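Long-range contact in antitoxin RelF (Mycobacterium tuberculosis, PDB 3G5O), which neutralizes the toxin RelG by binding it, activates its own promoter when alone and represses it together with the toxin: residues A[27-33]-A[45-51]. Numbering follows the deposited sequence.
Sequences VSSTQDQ and VLVGADE
Ser28, in the last turn of helix 20-28, brings its CA to 4.0 Å from the CA of Gly48, where strand 41-48 gives way to helix 49-62. No direct hydrogen bond joins 27-33 to 45-51; the two backbones are linked instead through water, a good example of ordered solvent completing a junction between secondary structures. One water accepts from Gly48 N at 2.8 Å and lies within donating range of the carbonyls of Thr30 and Asp32. A second accepts from Glu51 N, with Ser28 O and Thr30 O as its possible acceptors, and a third donates to Ser28 O while accepting from Asp50 N. Gly48 sits at the N-cap and has no side chain to offer; waters that also reach carbonyls at and just after the end of helix 20-28 accept from the N-H groups of Asp50 and Glu51 in the first turn. At Gly48 the fit is close, with Val27 O 3.2 Å from Gly48 CA.

This junction belongs to the N-terminal domain of a Phd/YefM antitoxin, whose strand 41-48 pairs antiparallel with a strand of the second RelF subunit and continues the sheet across the dimer. Val27 packs over the strand end: CG2 rests 3.5 Å from Val47 C and reaches the CG of Leu46, while Ile34 adjoins both side chains. On the other side of the strand, Gln33 CB meets Val47 CG1 at 3.8 Å, next to Trp52 of the second subunit.

With chi1 at -166°, CG of Glu51 extends opposite the backbone N, and the bend at chi2 then carries the carboxylate across the Gln31 side chain at a slant. There OE1 lies 3.3 Å from Gln31 CG, the amide and carboxylate planes 21° apart, and forms a salt bridge with Arg61 of the toxin chain.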
loop_
_atom_site.group_PDB
_atom_site.type_symbol
_atom_site.label_atom_id
_atom_site.label_comp_id
_atom_site.label_asym_id
_atom_site.label_seq_id
_atom_site.Cartn_x
_atom_site.Cartn_y
_atom_site.Cartn_z
ATOM N N VAL A 27 -14.141 3.249 15.199
ATOM C CA VAL A 27 -13.231 2.853 14.135
ATOM C C VAL A 27 -12.659 1.434 14.378
ATOM O O VAL A 27 -12.349 0.705 13.434
ATOM C CB VAL A 27 -12.100 3.882 13.885
ATOM C CG1 VAL A 27 -12.684 5.258 13.639
ATOM C CG2 VAL A 27 -11.103 3.898 15.027
ATOM N N SER A 28 -12.555 1.053 15.639
ATOM C CA SER A 28 -12.019 -0.221 16.023
ATOM C C SER A 28 -12.774 -1.389 15.418
ATOM O O SER A 28 -12.199 -2.406 15.046
ATOM C CB SER A 28 -12.155 -0.365 17.526
ATOM O OG SER A 28 -11.447 -1.497 17.883
ATOM N N SER A 29 -14.079 -1.257 15.373
ATOM C CA SER A 29 -14.929 -2.374 14.984
ATOM C C SER A 29 -15.337 -2.322 13.498
ATOM O O SER A 29 -16.085 -3.199 13.009
ATOM C CB SER A 29 -16.143 -2.390 15.901
ATOM O OG SER A 29 -16.776 -1.122 15.854
ATOM N N THR A 30 -14.799 -1.344 12.763
ATOM C CA THR A 30 -15.230 -1.072 11.396
ATOM C C THR A 30 -14.073 -0.626 10.473
ATOM O O THR A 30 -12.911 -0.526 10.892
ATOM C CB THR A 30 -16.286 0.074 11.378
ATOM O OG1 THR A 30 -15.642 1.310 11.706
ATOM C CG2 THR A 30 -17.471 -0.167 12.388
ATOM N N GLN A 31 -14.433 -0.341 9.225
ATOM C CA GLN A 31 -13.579 0.297 8.272
ATOM C C GLN A 31 -13.696 1.838 8.286
ATOM O O GLN A 31 -13.159 2.487 7.418
ATOM C CB GLN A 31 -13.849 -0.237 6.854
ATOM C CG GLN A 31 -13.648 -1.747 6.702
ATOM C CD GLN A 31 -14.052 -2.274 5.311
ATOM O OE1 GLN A 31 -14.975 -3.085 5.191
ATOM N NE2 GLN A 31 -13.365 -1.815 4.275
ATOM N N ASP A 32 -14.359 2.425 9.275
ATOM C CA ASP A 32 -14.605 3.869 9.258
ATOM C C ASP A 32 -13.293 4.641 9.479
ATOM O O ASP A 32 -12.398 4.170 10.184
ATOM C CB ASP A 32 -15.590 4.257 10.376
ATOM C CG ASP A 32 -17.020 3.697 10.171
ATOM O OD1 ASP A 32 -17.382 3.244 9.060
ATOM O OD2 ASP A 32 -17.794 3.734 11.157
ATOM N N GLN A 33 -13.166 5.815 8.871
ATOM C CA GLN A 33 -12.047 6.696 9.172
ATOM C C GLN A 33 -12.519 8.053 9.587
ATOM O O GLN A 33 -13.546 8.534 9.110
ATOM C CB GLN A 33 -11.103 6.868 7.996
ATOM C CG GLN A 33 -11.721 6.488 6.705
ATOM C CD GLN A 33 -10.710 6.592 5.569
ATOM O OE1 GLN A 33 -10.527 5.645 4.807
ATOM N NE2 GLN A 33 -10.053 7.748 5.463
ATOM N N VAL A 45 -5.442 11.408 11.043
ATOM C CA VAL A 45 -6.472 10.486 10.652
ATOM C C VAL A 45 -6.488 9.382 11.710
ATOM O O VAL A 45 -5.423 8.893 12.153
ATOM C CB VAL A 45 -6.204 9.898 9.216
ATOM C CG1 VAL A 45 -7.194 8.796 8.909
ATOM C CG2 VAL A 45 -6.305 10.994 8.155
ATOM N N LEU A 46 -7.700 8.995 12.107
ATOM C CA LEU A 46 -7.873 7.856 13.003
ATOM C C LEU A 46 -8.579 6.703 12.302
ATOM O O LEU A 46 -9.632 6.912 11.696
ATOM C CB LEU A 46 -8.669 8.290 14.260
ATOM C CG LEU A 46 -8.774 7.344 15.451
ATOM C CD1 LEU A 46 -7.481 7.329 16.270
ATOM C CD2 LEU A 46 -9.944 7.787 16.352
ATOM N N VAL A 47 -8.015 5.488 12.395
ATOM C CA VAL A 47 -8.645 4.285 11.836
ATOM C C VAL A 47 -8.515 3.127 12.816
ATOM O O VAL A 47 -7.731 3.203 13.739
ATOM C CB VAL A 47 -7.997 3.847 10.475
ATOM C CG1 VAL A 47 -8.248 4.891 9.444
ATOM C CG2 VAL A 47 -6.494 3.599 10.632
ATOM N N GLY A 48 -9.264 2.041 12.601
ATOM C CA GLY A 48 -9.175 0.863 13.484
ATOM C C GLY A 48 -7.779 0.263 13.384
ATOM O O GLY A 48 -7.095 0.397 12.333
ATOM N N ALA A 49 -7.330 -0.381 14.457
ATOM C CA ALA A 49 -6.094 -1.145 14.385
ATOM C C ALA A 49 -6.133 -2.278 13.347
ATOM O O ALA A 49 -5.130 -2.504 12.616
ATOM C CB ALA A 49 -5.702 -1.703 15.793
ATOM N N ASP A 50 -7.248 -3.009 13.288
ATOM C CA ASP A 50 -7.433 -4.059 12.292
ATOM C C ASP A 50 -7.431 -3.433 10.889
ATOM O O ASP A 50 -6.803 -3.956 9.967
ATOM C CB ASP A 50 -8.728 -4.833 12.506
ATOM C CG ASP A 50 -8.715 -5.678 13.770
ATOM O OD1 ASP A 50 -7.622 -5.999 14.294
ATOM O OD2 ASP A 50 -9.815 -6.038 14.232
ATOM N N GLU A 51 -8.137 -2.313 10.730
ATOM C CA GLU A 51 -8.117 -1.599 9.446
ATOM C C GLU A 51 -6.686 -1.181 9.010
ATOM O O GLU A 51 -6.318 -1.313 7.828
ATOM C CB GLU A 51 -9.090 -0.395 9.435
ATOM C CG GLU A 51 -9.349 0.169 8.030
ATOM C CD GLU A 51 -9.872 -0.913 7.050
ATOM O OE1 GLU A 51 -10.459 -1.939 7.488
ATOM O OE2 GLU A 51 -9.700 -0.757 5.846
HETATM O O HOH W 1 -10.749 -1.870 12.174
HETATM O O HOH W 2 -9.293 -2.622 15.341
HETATM O O HOH W 3 -11.292 1.778 10.653
HETATM O O HOH W 4 -11.254 -3.288 9.671
#